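Local coordinates for uncharacterized protein (Sus scrofa, PDB 5BNI), which belongs to the ADP-ribosyl cyclase family as porcine CD38, joining a mainly helical part to one built round a four-stranded parallel beta sheet, at residues G5-F10 and D107-C112; I13-C18 and K36-F41; C51-E56 and S133-V138; F167-T172 and I210-L215. One frame throughout, in Å; residues are numbered along the deposited sequence.

Interaction 1: G5-F10 and D107-C112; sequences GSTVDF and DDLSWC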
loop_
_atom_site.group_PDB
_atom_site.type_symbol
_atom_site.label_atom_id
_atom_site.label_comp_id
_atom_site.label_asym_id
_atom_site.label_seq_id
_atom_site.Cartn_x
_atom_site.Cartn_y
_atom_site.Cartn_z
ATOM N N GLY A 5 17.986 -6.381 -6.974
ATOM C CA GLY A 5 18.954 -6.380 -5.887
ATOM C C GLY A 5 18.640 -5.235 -4.962
ATOM O O GLY A 5 17.854 -4.345 -5.313
ATOM N N SER A 6 19.236 -5.234 -3.773
ATOM C CA SER A 6 18.960 -4.171 -2.827
ATOM C C SER A 6 19.351 -2.835 -3.467
ATOM O O SER A 6 20.434 -2.722 -4.062
ATOM C CB SER A 6 19.765 -4.391 -1.555
ATOM O OG SER A 6 19.210 -5.436 -0.781
ATOM N N THR A 7 18.474 -1.831 -3.355
ATOM C CA THR A 7 18.737 -0.496 -3.893
ATOM C C THR A 7 20.052 0.037 -3.295
ATOM O O THR A 7 20.248 -0.004 -2.074
ATOM C CB THR A 7 17.575 0.490 -3.578
ATOM O OG1 THR A 7 16.359 0.035 -4.170
ATOM C CG2 THR A 7 17.869 1.878 -4.118
ATOM N N VAL A 8 20.947 0.527 -4.156
ATOM C CA VAL A 8 22.230 1.064 -3.706
ATOM C C VAL A 8 22.017 2.258 -2.775
ATOM O O VAL A 8 21.159 3.113 -3.042
ATOM C CB VAL A 8 23.098 1.529 -4.894
ATOM C CG1 VAL A 8 24.571 1.418 -4.524
ATOM C CG2 VAL A 8 22.797 0.713 -6.152
ATOM N N ASP A 9 22.794 2.331 -1.698
ATOM C CA ASP A 9 22.658 3.442 -0.752
ATOM C C ASP A 9 21.287 3.484 -0.067
ATOM O O ASP A 9 20.832 4.538 0.371
ATOM C CB ASP A 9 22.956 4.779 -1.442
ATOM C CG ASP A 9 24.446 5.004 -1.661
ATOM O OD1 ASP A 9 25.222 5.015 -0.664
ATOM O OD2 ASP A 9 24.844 5.181 -2.836
ATOM N N PHE A 10 20.660 2.319 0.043
ATOM C CA PHE A 10 19.351 2.150 0.667
ATOM C C PHE A 10 19.207 2.817 2.029
ATOM O O PHE A 10 18.293 3.611 2.248
ATOM C CB PHE A 10 19.038 0.651 0.788
ATOM C CG PHE A 10 17.874 0.336 1.702
ATOM C CD1 PHE A 10 16.563 0.418 1.233
ATOM C CD2 PHE A 10 18.080 -0.014 3.014
ATOM C CE1 PHE A 10 15.479 0.163 2.059
ATOM C CE2 PHE A 10 17.004 -0.273 3.851
ATOM C CZ PHE A 10 15.707 -0.173 3.368
ATOM N N ASP A 107 8.893 3.393 -0.693
ATOM C CA ASP A 107 8.400 3.486 -2.075
ATOM C C ASP A 107 9.417 3.241 -3.184
ATOM O O ASP A 107 10.394 3.979 -3.307
ATOM C CB ASP A 107 7.723 4.841 -2.304
ATOM C CG ASP A 107 6.826 4.844 -3.536
ATOM O OD1 ASP A 107 6.212 3.797 -3.829
ATOM O OD2 ASP A 107 6.719 5.893 -4.207
ATOM N N ASP A 108 9.159 2.211 -3.985
ATOM C CA ASP A 108 9.986 1.823 -5.119
ATOM C C ASP A 108 11.358 1.289 -4.754
ATOM O O ASP A 108 12.212 1.141 -5.623
ATOM C CB ASP A 108 10.124 2.963 -6.135
ATOM C CG ASP A 108 8.788 3.355 -6.756
ATOM O OD1 ASP A 108 7.999 2.443 -7.094
ATOM O OD2 ASP A 108 8.531 4.575 -6.919
ATOM N N LEU A 109 11.579 0.975 -3.484
ATOM C CA LEU A 109 12.880 0.474 -3.090
ATOM C C LEU A 109 12.902 -1.053 -3.010
ATOM O O LEU A 109 11.868 -1.703 -3.070
ATOM C CB LEU A 109 13.285 1.055 -1.754
ATOM C CG LEU A 109 13.424 2.579 -1.682
ATOM C CD1 LEU A 109 13.900 2.963 -0.286
ATOM C CD2 LEU A 109 14.370 3.109 -2.775
ATOM N N SER A 110 14.098 -1.611 -2.876
ATOM C CA SER A 110 14.269 -3.037 -2.717
ATOM C C SER A 110 15.347 -3.279 -1.668
ATOM O O SER A 110 16.268 -2.473 -1.513
ATOM C CB SER A 110 14.647 -3.672 -4.053
ATOM O OG SER A 110 13.528 -3.674 -4.910
ATOM N N TRP A 111 15.221 -4.385 -0.937
ATOM C CA TRP A 111 16.157 -4.688 0.118
ATOM C C TRP A 111 16.087 -6.155 0.526
ATOM O O TRP A 111 15.015 -6.761 0.553
ATOM C CB TRP A 111 15.872 -3.775 1.309
ATOM C CG TRP A 111 14.479 -3.919 1.901
ATOM C CD1 TRP A 111 14.121 -4.716 2.962
ATOM C CD2 TRP A 111 13.275 -3.268 1.475
ATOM N NE1 TRP A 111 12.777 -4.582 3.218
ATOM C CE2 TRP A 111 12.238 -3.706 2.314
ATOM C CE3 TRP A 111 12.969 -2.348 0.462
ATOM C CZ2 TRP A 111 10.938 -3.271 2.173
ATOM C CZ3 TRP A 111 11.677 -1.909 0.325
ATOM C CH2 TRP A 111 10.675 -2.364 1.179
ATOM N N CYS A 112 17.256 -6.722 0.808
ATOM C CA CYS A 112 17.373 -8.099 1.278
ATOM C C CYS A 112 18.735 -8.273 1.889
ATOM O O CYS A 112 19.718 -7.727 1.390
ATOM C CB CYS A 112 17.148 -9.130 0.180
ATOM S SG CYS A 112 18.296 -9.133 -1.215
#
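Ser-6 and Thr-7 run alongside Leu-109 to Cys-112 in the opposite chain direction, and a type II beta turn from Thr-7 to Phe-10 then leads into helix 10-25. The pairing joins two irregular loops. Its one backbone bond runs from Thr-7 N to Ser-110 O (2.9 Å), while the other two use hydroxyls as acceptors. Thr-7 OG1 lies beside its own backbone N, anti to the carbonyl carbon, which sets it before Ser-110 N at 3.1 Å; Thr-7 and Ser-110 are thus bonded twice. Ser-6 OG receives Cys-112 N over 2.8 Å, a bond bent to 139° at the hydrogen. Cys-112 is itself anchored by a disulfide to Cys-125.

Beneath this polar seam lies an apolar layer. The backbone places Trp-111 CB over one face of the Phe-10 ring, 4.1 Å from the ring centroid, and chi1 of 60°, with CG between the backbone N and the carbonyl carbon, sets where the indole goes from there. Its five-membered ring lies at 28° to the Phe-10 ring, but the centroids are 5.3 Å apart and the overlap is slight. Tyr-58 OH bonds the buried indole NE1, and Phe-41 meets both aromatic residues edge-to-face. Phe-10 CE1 touches two neighbours, 3.9 Å from Trp-111 CE3 and 4.0 Å from Leu-109 CD1.

Interaction 2: I13-C18 and K36-F41; sequences IILRRC and KIKKAF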
loop_
_atom_site.group_PDB
_atom_site.type_symbol
_atom_site.label_atom_id
_atom_site.label_comp_id
_atom_site.label_asym_id
_atom_site.label_seq_id
_atom_site.Cartn_x
_atom_site.Cartn_y
_atom_site.Cartn_z
ATOM N N ILE A 13 19.115 6.476 1.754
ATOM C CA ILE A 13 17.892 6.882 1.106
ATOM C C ILE A 13 16.656 6.862 2.005
ATOM O O ILE A 13 15.854 7.789 1.938
ATOM C CB ILE A 13 17.669 6.052 -0.162
ATOM C CG1 ILE A 13 18.802 6.312 -1.168
ATOM C CG2 ILE A 13 16.318 6.367 -0.776
ATOM C CD1 ILE A 13 18.617 5.577 -2.499
ATOM N N ILE A 14 16.480 5.839 2.846
ATOM C CA ILE A 14 15.312 5.814 3.757
ATOM C C ILE A 14 15.457 6.890 4.831
ATOM O O ILE A 14 14.475 7.435 5.304
ATOM C CB ILE A 14 15.092 4.430 4.445
ATOM C CG1 ILE A 14 16.275 4.101 5.336
ATOM C CG2 ILE A 14 14.868 3.331 3.404
ATOM C CD1 ILE A 14 16.249 2.717 5.915
ATOM N N LEU A 15 16.687 7.187 5.221
ATOM C CA LEU A 15 16.923 8.213 6.223
ATOM C C LEU A 15 16.583 9.618 5.682
ATOM O O LEU A 15 15.939 10.419 6.358
ATOM C CB LEU A 15 18.372 8.161 6.689
ATOM C CG LEU A 15 18.650 9.097 7.876
ATOM C CD1 LEU A 15 18.146 8.470 9.157
ATOM C CD2 LEU A 15 20.140 9.380 7.995
ATOM N N ARG A 16 17.021 9.906 4.461
ATOM C CA ARG A 16 16.726 11.186 3.820
ATOM C C ARG A 16 15.240 11.347 3.616
ATOM O O ARG A 16 14.675 12.397 3.917
ATOM C CB ARG A 16 17.405 11.280 2.452
ATOM C CG ARG A 16 18.799 11.837 2.465
ATOM C CD ARG A 16 19.680 11.074 3.441
ATOM N NE ARG A 16 21.009 11.651 3.528
ATOM C CZ ARG A 16 21.279 12.819 4.115
ATOM N NH1 ARG A 16 22.522 13.282 4.140
ATOM N NH2 ARG A 16 20.311 13.530 4.686
ATOM N N ARG A 17 14.608 10.298 3.096
ATOM C CA ARG A 17 13.188 10.339 2.801
ATOM C C ARG A 17 12.424 10.520 4.088
ATOM O O ARG A 17 11.378 11.172 4.144
ATOM C CB ARG A 17 12.763 9.038 2.144
ATOM C CG ARG A 17 13.216 8.899 0.708
ATOM C CD ARG A 17 12.734 7.582 0.143
ATOM N NE ARG A 17 12.618 7.626 -1.304
ATOM C CZ ARG A 17 11.986 6.706 -2.026
ATOM N NH1 ARG A 17 11.417 5.664 -1.433
ATOM N NH2 ARG A 17 11.924 6.828 -3.347
ATOM N N CYS A 18 12.924 9.900 5.139
ATOM C CA CYS A 18 12.247 10.037 6.420
ATOM C C CYS A 18 12.299 11.430 6.950
ATOM O O CYS A 18 11.353 11.839 7.612
ATOM C CB CYS A 18 12.864 9.168 7.511
ATOM S SG CYS A 18 12.059 9.122 9.141
ATOM N N LYS A 36 16.272 6.312 14.492
ATOM C CA LYS A 36 15.863 5.091 15.150
ATOM C C LYS A 36 15.104 4.266 14.127
ATOM O O LYS A 36 15.278 3.047 14.045
ATOM C CB LYS A 36 14.946 5.412 16.318
ATOM C CG LYS A 36 15.649 5.671 17.638
ATOM C CD LYS A 36 14.810 5.075 18.757
ATOM C CE LYS A 36 14.702 5.992 19.966
ATOM N NZ LYS A 36 15.825 5.860 20.943
ATOM N N ILE A 37 14.260 4.955 13.355
ATOM C CA ILE A 37 13.455 4.332 12.327
ATOM C C ILE A 37 14.300 3.663 11.243
ATOM O O ILE A 37 13.983 2.551 10.814
ATOM C CB ILE A 37 12.514 5.353 11.664
ATOM C CG1 ILE A 37 11.442 5.792 12.658
ATOM C CG2 ILE A 37 11.916 4.789 10.367
ATOM C CD1 ILE A 37 10.390 6.693 12.055
ATOM N N LYS A 38 15.359 4.334 10.794
ATOM C CA LYS A 38 16.228 3.770 9.767
ATOM C C LYS A 38 16.826 2.477 10.238
ATOM O O LYS A 38 16.889 1.506 9.491
ATOM C CB LYS A 38 17.377 4.708 9.437
ATOM C CG LYS A 38 18.413 4.058 8.515
ATOM C CD LYS A 38 19.699 4.887 8.454
ATOM C CE LYS A 38 20.519 4.709 9.716
ATOM N NZ LYS A 38 21.717 5.606 9.725
ATOM N N LYS A 39 17.280 2.495 11.490
ATOM C CA LYS A 39 17.921 1.356 12.134
ATOM C C LYS A 39 16.950 0.226 12.433
ATOM O O LYS A 39 17.331 -0.944 12.432
ATOM C CB LYS A 39 18.577 1.799 13.432
ATOM C CG LYS A 39 19.002 0.649 14.330
ATOM C CD LYS A 39 20.394 0.894 14.885
ATOM C CE LYS A 39 21.413 1.047 13.765
ATOM N NZ LYS A 39 22.253 -0.177 13.602
ATOM N N ALA A 40 15.705 0.579 12.724
ATOM C CA ALA A 40 14.692 -0.425 13.004
ATOM C C ALA A 40 14.464 -1.197 11.726
ATOM O O ALA A 40 14.295 -2.407 11.737
ATOM C CB ALA A 40 13.400 0.245 13.446
ATOM N N PHE A 41 14.487 -0.465 10.611
ATOM C CA PHE A 41 14.222 -1.015 9.299
ATOM C C PHE A 41 15.282 -1.996 8.837
ATOM O O PHE A 41 14.962 -3.056 8.299
ATOM C CB PHE A 41 14.103 0.120 8.296
ATOM C CG PHE A 41 13.351 -0.244 7.039
ATOM C CD1 PHE A 41 13.605 -1.446 6.372
ATOM C CD2 PHE A 41 12.407 0.629 6.509
ATOM C CE1 PHE A 41 12.911 -1.786 5.214
ATOM C CE2 PHE A 41 11.713 0.285 5.342
ATOM C CZ PHE A 41 11.959 -0.926 4.685
#
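Ile-14 and Leu-15 receive the alkyl chain of Lys-38 between the two helices. Ile-14 comes in at about a right angle to that chain, its CD1 tip 3.6 Å from Lys-38 CG. Leu-15 meets the same chain obliquely, with CD1 3.8 Å from Lys-38 CB. The extended first part of the lysine (chi1 172°, chi2 -167°) lays Lys-38 CD 3.9 Å from Leu-15 CB; the bend at chi3 (76°) then turns CE and the ammonium aside, and the latter makes a weak bond to Gln-35 of its own helix. On the flank, Ile-14 CD1 also touches Phe-41 CB at 4.1 Å, and Cys-18 SG packs on Ile-37 CD1 at the same separation of 4.1 Å.

No hydrogen bond crosses between the segments, and the contact is mainly of carbon and sulfur. What positions them lies in the next shell. Cys-18 SG is disulfide-bonded to Cys-34, which ties the two helices together covalently. Leu-109 backs Ile-14, Ile-105 backs Cys-18, and the Phe-41 ring also meets Phe-139. The axes of segments 13-18 and 36-41 approach to 9.3 Å, their directions at 144°, the geometry of a splayed antiparallel helical hairpin, here disulfide-linked and part of the helical region of the protein.

Interaction 3: C51-E56 and S133-V138; sequences CSAREE and SNFVSV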
loop_
_atom_site.group_PDB
_atom_site.type_symbol
_atom_site.label_atom_id
_atom_site.label_comp_id
_atom_site.label_asym_id
_atom_site.label_seq_id
_atom_site.Cartn_x
_atom_site.Cartn_y
_atom_site.Cartn_z
ATOM N N CYS A 51 14.405 -15.446 2.491
ATOM C CA CYS A 51 13.124 -16.137 2.319
ATOM C C CYS A 51 12.483 -16.538 3.664
ATOM O O CYS A 51 11.437 -17.220 3.713
ATOM C CB CYS A 51 13.276 -17.384 1.436
ATOM S SG CYS A 51 13.428 -17.100 -0.350
ATOM N N SER A 52 13.095 -16.091 4.759
ATOM C CA SER A 52 12.600 -16.422 6.086
ATOM C C SER A 52 11.748 -15.333 6.751
ATOM O O SER A 52 11.312 -15.492 7.893
ATOM C CB SER A 52 13.774 -16.698 6.989
ATOM O OG SER A 52 14.323 -15.459 7.381
ATOM N N ALA A 53 11.513 -14.224 6.056
ATOM C CA ALA A 53 10.775 -13.093 6.610
ATOM C C ALA A 53 9.392 -13.416 7.163
ATOM O O ALA A 53 8.618 -14.152 6.576
ATOM C CB ALA A 53 10.669 -12.011 5.589
ATOM N N ARG A 54 9.103 -12.811 8.310
ATOM C CA ARG A 54 7.832 -12.913 9.007
ATOM C C ARG A 54 7.413 -11.516 9.437
ATOM O O ARG A 54 8.251 -10.678 9.751
ATOM C CB ARG A 54 7.981 -13.794 10.248
ATOM C CG ARG A 54 8.259 -15.260 9.954
ATOM C CD ARG A 54 8.095 -16.077 11.203
ATOM N NE ARG A 54 8.650 -15.398 12.371
ATOM C CZ ARG A 54 7.957 -15.116 13.475
ATOM N NH1 ARG A 54 6.653 -15.458 13.575
ATOM N NH2 ARG A 54 8.575 -14.497 14.486
ATOM N N GLU A 55 6.114 -11.267 9.466
ATOM C CA GLU A 55 5.613 -9.957 9.872
ATOM C C GLU A 55 6.135 -9.497 11.230
ATOM O O GLU A 55 6.332 -8.281 11.439
ATOM C CB GLU A 55 4.087 -9.933 9.849
ATOM C CG GLU A 55 3.517 -9.746 8.455
ATOM C CD GLU A 55 2.008 -9.713 8.420
ATOM O OE1 GLU A 55 1.381 -9.814 9.486
ATOM O OE2 GLU A 55 1.446 -9.570 7.321
ATOM N N GLU A 56 6.375 -10.462 12.129
ATOM C CA GLU A 56 6.853 -10.164 13.475
ATOM C C GLU A 56 8.233 -9.522 13.453
ATOM O O GLU A 56 8.694 -9.014 14.469
ATOM C CB GLU A 56 6.900 -11.444 14.329
ATOM C CG GLU A 56 5.547 -12.069 14.661
ATOM C CD GLU A 56 4.691 -12.375 13.431
ATOM O OE1 GLU A 56 5.217 -12.950 12.442
ATOM O OE2 GLU A 56 3.482 -12.041 13.459
ATOM N N SER A 133 7.803 -15.182 1.212
ATOM C CA SER A 133 8.300 -14.731 2.501
ATOM C C SER A 133 9.572 -13.892 2.371
ATOM O O SER A 133 10.446 -13.957 3.239
ATOM C CB SER A 133 8.561 -15.929 3.403
ATOM O OG SER A 133 8.050 -17.095 2.821
ATOM N N ASN A 134 9.705 -13.126 1.292
ATOM C CA ASN A 134 10.857 -12.256 1.162
ATOM C C ASN A 134 10.498 -10.986 1.933
ATOM O O ASN A 134 9.313 -10.687 2.091
ATOM C CB ASN A 134 11.126 -11.952 -0.297
ATOM C CG ASN A 134 10.064 -11.076 -0.886
ATOM O OD1 ASN A 134 10.018 -9.879 -0.613
ATOM N ND2 ASN A 134 9.185 -11.666 -1.687
ATOM N N PHE A 135 11.502 -10.258 2.409
ATOM C CA PHE A 135 11.330 -9.030 3.199
ATOM C C PHE A 135 10.615 -7.835 2.582
ATOM O O PHE A 135 10.016 -7.034 3.296
ATOM C CB PHE A 135 12.692 -8.591 3.745
ATOM C CG PHE A 135 13.124 -9.409 4.938
ATOM C CD1 PHE A 135 12.634 -9.108 6.204
ATOM C CD2 PHE A 135 13.976 -10.515 4.795
ATOM C CE1 PHE A 135 12.999 -9.865 7.306
ATOM C CE2 PHE A 135 14.343 -11.283 5.894
ATOM C CZ PHE A 135 13.849 -10.958 7.158
ATOM N N VAL A 136 10.666 -7.689 1.267
ATOM C CA VAL A 136 9.981 -6.572 0.611
ATOM C C VAL A 136 8.499 -6.840 0.538
ATOM O O VAL A 136 7.692 -5.947 0.813
ATOM C CB VAL A 136 10.500 -6.337 -0.814
ATOM C CG1 VAL A 136 9.558 -5.385 -1.567
ATOM C CG2 VAL A 136 11.925 -5.778 -0.746
ATOM N N SER A 137 8.143 -8.074 0.156
ATOM C CA SER A 137 6.745 -8.495 0.031
ATOM C C SER A 137 6.069 -8.607 1.402
ATOM O O SER A 137 4.899 -8.269 1.549
ATOM C CB SER A 137 6.660 -9.834 -0.705
ATOM O OG SER A 137 7.024 -9.717 -2.087
ATOM N N VAL A 138 6.792 -9.082 2.415
ATOM C CA VAL A 138 6.200 -9.187 3.737
ATOM C C VAL A 138 5.864 -7.797 4.245
ATOM O O VAL A 138 4.851 -7.593 4.903
ATOM C CB VAL A 138 7.130 -9.931 4.725
ATOM C CG1 VAL A 138 6.617 -9.795 6.134
ATOM C CG2 VAL A 138 7.237 -11.408 4.354
#
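Ala-53 presses its methyl onto the face of the Phe-135 ring, the tight centre of the contact. Its CB lies 3.4 Å from the ring centroid and only 4° off the normal, a CH-pi contact almost exactly over the middle. The same Ala-53 CB reaches Val-138 CG2 at 3.7 Å, so the methyl meets both a ring face and a branched side chain of helix 135-149. Close by, Ser-133 CB comes within 3.2 Å of Cys-51 O.

Polar support across the pair is slight: Ala-53 N donates to Ser-133 O over 3.0 Å, but the angle of 123° makes the bond weak. Cys-51 is disulfide-bonded to Cys-131, just ahead of Ser-133.

Toward solvent the fit relaxes. Glu-55 offers only its CG to Val-138 CG1, at 3.9 Å, its carboxylate going on to a long, weak ion pair with Lys-145. Arg-54 points away and pairs with Glu-56, two residues on, by charge alone, no N-H being aimed at the oxygen. Helix 135-149 is capped independently, Asn-134 OD1 accepting from Ser-137 N at 2.7 Å. Attachment of the loop thus rests on apolar packing, one weak hydrogen bond and the nearby disulfide, the charged groups contributing little directly.

Interaction 4: F167-T172 and I210-L215; sequences FDKTST and INELQL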
loop_
_atom_site.group_PDB
_atom_site.type_symbol
_atom_site.label_atom_id
_atom_site.label_comp_id
_atom_site.label_asym_id
_atom_site.label_seq_id
_atom_site.Cartn_x
_atom_site.Cartn_y
_atom_site.Cartn_z
ATOM N N PHE A 167 -12.763 -5.061 -10.632
ATOM C CA PHE A 167 -12.506 -5.559 -9.287
ATOM C C PHE A 167 -11.885 -6.943 -9.418
ATOM O O PHE A 167 -12.538 -7.888 -9.888
ATOM C CB PHE A 167 -13.776 -5.639 -8.433
ATOM C CG PHE A 167 -13.543 -6.311 -7.097
ATOM C CD1 PHE A 167 -12.628 -5.777 -6.191
ATOM C CD2 PHE A 167 -14.189 -7.503 -6.757
ATOM C CE1 PHE A 167 -12.375 -6.410 -4.977
ATOM C CE2 PHE A 167 -13.931 -8.131 -5.557
ATOM C CZ PHE A 167 -13.029 -7.589 -4.659
ATOM N N ASP A 168 -10.634 -7.051 -8.988
ATOM C CA ASP A 168 -9.882 -8.286 -9.088
ATOM C C ASP A 168 -9.570 -8.888 -7.717
ATOM O O ASP A 168 -8.851 -8.281 -6.931
ATOM C CB ASP A 168 -8.577 -7.988 -9.811
ATOM C CG ASP A 168 -7.865 -9.244 -10.257
ATOM O OD1 ASP A 168 -8.073 -10.326 -9.645
ATOM O OD2 ASP A 168 -7.083 -9.151 -11.222
ATOM N N LYS A 169 -10.077 -10.092 -7.445
ATOM C CA LYS A 169 -9.845 -10.745 -6.150
ATOM C C LYS A 169 -8.421 -11.233 -5.918
ATOM O O LYS A 169 -8.073 -11.666 -4.813
ATOM C CB LYS A 169 -10.808 -11.903 -5.946
ATOM C CG LYS A 169 -12.218 -11.463 -5.594
ATOM C CD LYS A 169 -13.050 -12.647 -5.113
ATOM C CE LYS A 169 -14.514 -12.283 -4.937
ATOM N NZ LYS A 169 -15.296 -12.740 -6.112
ATOM N N THR A 170 -7.610 -11.194 -6.964
ATOM C CA THR A 170 -6.225 -11.591 -6.830
ATOM C C THR A 170 -5.384 -10.325 -6.708
ATOM O O THR A 170 -4.182 -10.393 -6.572
ATOM C CB THR A 170 -5.750 -12.457 -8.021
ATOM O OG1 THR A 170 -5.549 -11.622 -9.166
ATOM C CG2 THR A 170 -6.774 -13.531 -8.350
ATOM N N SER A 171 -6.022 -9.165 -6.769
ATOM C CA SER A 171 -5.324 -7.881 -6.574
ATOM C C SER A 171 -5.103 -7.749 -5.072
ATOM O O SER A 171 -5.847 -8.318 -4.283
ATOM C CB SER A 171 -6.172 -6.719 -7.086
ATOM O OG SER A 171 -7.237 -6.413 -6.195
ATOM N N THR A 172 -4.089 -7.013 -4.648
ATOM C CA THR A 172 -3.867 -6.907 -3.222
ATOM C C THR A 172 -5.037 -6.222 -2.514
ATOM O O THR A 172 -5.273 -6.462 -1.330
ATOM C CB THR A 172 -2.528 -6.241 -2.861
ATOM O OG1 THR A 172 -2.772 -5.235 -1.871
ATOM C CG2 THR A 172 -1.883 -5.601 -4.085
ATOM N N ILE A 210 -17.918 -5.909 -9.829
ATOM C CA ILE A 210 -18.279 -4.946 -8.801
ATOM C C ILE A 210 -19.367 -5.504 -7.875
ATOM O O ILE A 210 -19.506 -5.062 -6.732
ATOM C CB ILE A 210 -18.696 -3.586 -9.403
ATOM C CG1 ILE A 210 -17.556 -2.575 -9.253
ATOM C CG2 ILE A 210 -19.876 -3.016 -8.651
ATOM C CD1 ILE A 210 -16.728 -2.379 -10.496
ATOM N N ASN A 211 -20.147 -6.458 -8.361
ATOM C CA ASN A 211 -21.164 -7.072 -7.509
ATOM C C ASN A 211 -20.435 -7.971 -6.529
ATOM O O ASN A 211 -20.833 -8.102 -5.390
ATOM C CB ASN A 211 -22.178 -7.879 -8.319
ATOM C CG ASN A 211 -23.071 -8.730 -7.440
ATOM O OD1 ASN A 211 -23.712 -8.224 -6.515
ATOM N ND2 ASN A 211 -23.108 -10.040 -7.713
ATOM N N GLU A 212 -19.343 -8.568 -6.987
ATOM C CA GLU A 212 -18.523 -9.451 -6.158
ATOM C C GLU A 212 -18.023 -8.719 -4.923
ATOM O O GLU A 212 -18.032 -9.266 -3.821
ATOM C CB GLU A 212 -17.316 -9.924 -6.957
ATOM C CG GLU A 212 -17.477 -11.250 -7.657
ATOM C CD GLU A 212 -16.505 -11.380 -8.820
ATOM O OE1 GLU A 212 -15.487 -10.634 -8.860
ATOM O OE2 GLU A 212 -16.756 -12.241 -9.692
ATOM N N LEU A 213 -17.558 -7.489 -5.134
ATOM C CA LEU A 213 -17.040 -6.644 -4.074
ATOM C C LEU A 213 -18.139 -6.267 -3.110
ATOM O O LEU A 213 -18.016 -6.409 -1.892
ATOM C CB LEU A 213 -16.439 -5.376 -4.669
ATOM C CG LEU A 213 -16.054 -4.317 -3.637
ATOM C CD1 LEU A 213 -14.860 -4.769 -2.805
ATOM C CD2 LEU A 213 -15.790 -2.990 -4.346
ATOM N N GLN A 214 -19.221 -5.767 -3.673
ATOM C CA GLN A 214 -20.363 -5.347 -2.890
ATOM C C GLN A 214 -20.777 -6.465 -1.922
ATOM O O GLN A 214 -21.232 -6.200 -0.818
ATOM C CB GLN A 214 -21.492 -4.982 -3.835
ATOM C CG GLN A 214 -22.714 -4.441 -3.158
ATOM C CD GLN A 214 -23.716 -5.522 -2.808
ATOM O OE1 GLN A 214 -24.447 -5.395 -1.834
ATOM N NE2 GLN A 214 -23.759 -6.585 -3.603
ATOM N N LEU A 215 -20.601 -7.710 -2.338
ATOM C CA LEU A 215 -20.947 -8.866 -1.504
ATOM C C LEU A 215 -19.989 -9.034 -0.334
ATOM O O LEU A 215 -20.364 -9.543 0.724
ATOM C CB LEU A 215 -20.971 -10.145 -2.334
ATOM C CG LEU A 215 -22.229 -10.270 -3.191
ATOM C CD1 LEU A 215 -22.023 -11.243 -4.345
ATOM C CD2 LEU A 215 -23.439 -10.635 -2.349
#
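Lys-169 NZ approaches Glu-212 from the flank of its chain and not head-on at the carboxylate. The ammonium is modelled 3.1 Å from Glu-212 CG, a carbon, yet 3.5 Å from OE1; this makes a loose salt bridge, and the very short approach to CG is best regarded as doubtful. Lys-169 is exposed, which leaves the pair at the surface.

The body of the contact is the ring of Phe-167. With CG anti to the backbone N (chi1 173°), the ring is carried across to helix 208-219, where it crosses Leu-213 at about a right angle. Leu-213 CB stands over the ring centre, 3.7 Å from the centroid and 10° off the normal, while its CD1 reaches Phe-167 CE1 at 3.7 Å. Glu-212 CB comes instead to the ring edge, 4.0 Å from Phe-167 CD2. On the sheet, Phe-224 of strand 223-230 also touches Ile-210 and Leu-213. Helix 208-219 links the adjacent parallel strands 186-195 and 223-230, a beta-alpha-beta crossover.

The loop carrying the ring is shaped by its own bonds. Asp-168 OD1 takes Thr-170 N (2.9 Å, an Asx turn) and Thr-170 OG1 from the same face of the carboxylate, while Lys-79 pairs with OD2. Ser-171 OG donates to Asp-168 O at 2.6 Å in the carbonyl plane and caps helix 172-177 through Gly-174 N. Across the contact itself no hydrogen bond forms: the chemistry implies that loop and helix adhere through one buried ring, with the long ion pair a minor addition at the surface.

In the fold
Interactions 1, 2 and 3 gather in the helical part of the chain, whereas interaction 4 belongs to the parallel-sheet part. The centres of interactions 1 and 2 are 12 Å apart and the two touch: Arg-17 NH1 probably bonds Asp-107 O at 2.7 Å. Interaction 3 also borders interaction 1, with centres 15 Å apart, and Val-136 CG2 packs 3.5 Å from Trp-111 O. Interactions 2 and 3 do not meet, their nearest atoms being about 6 Å apart, but Trp-111 touches both, its NE1 lying 3.4 Å from Phe-41 CE1. Interaction 4 is remote, its centre 31 Å from that of interaction 1 and on the opposite side of the chain's centre.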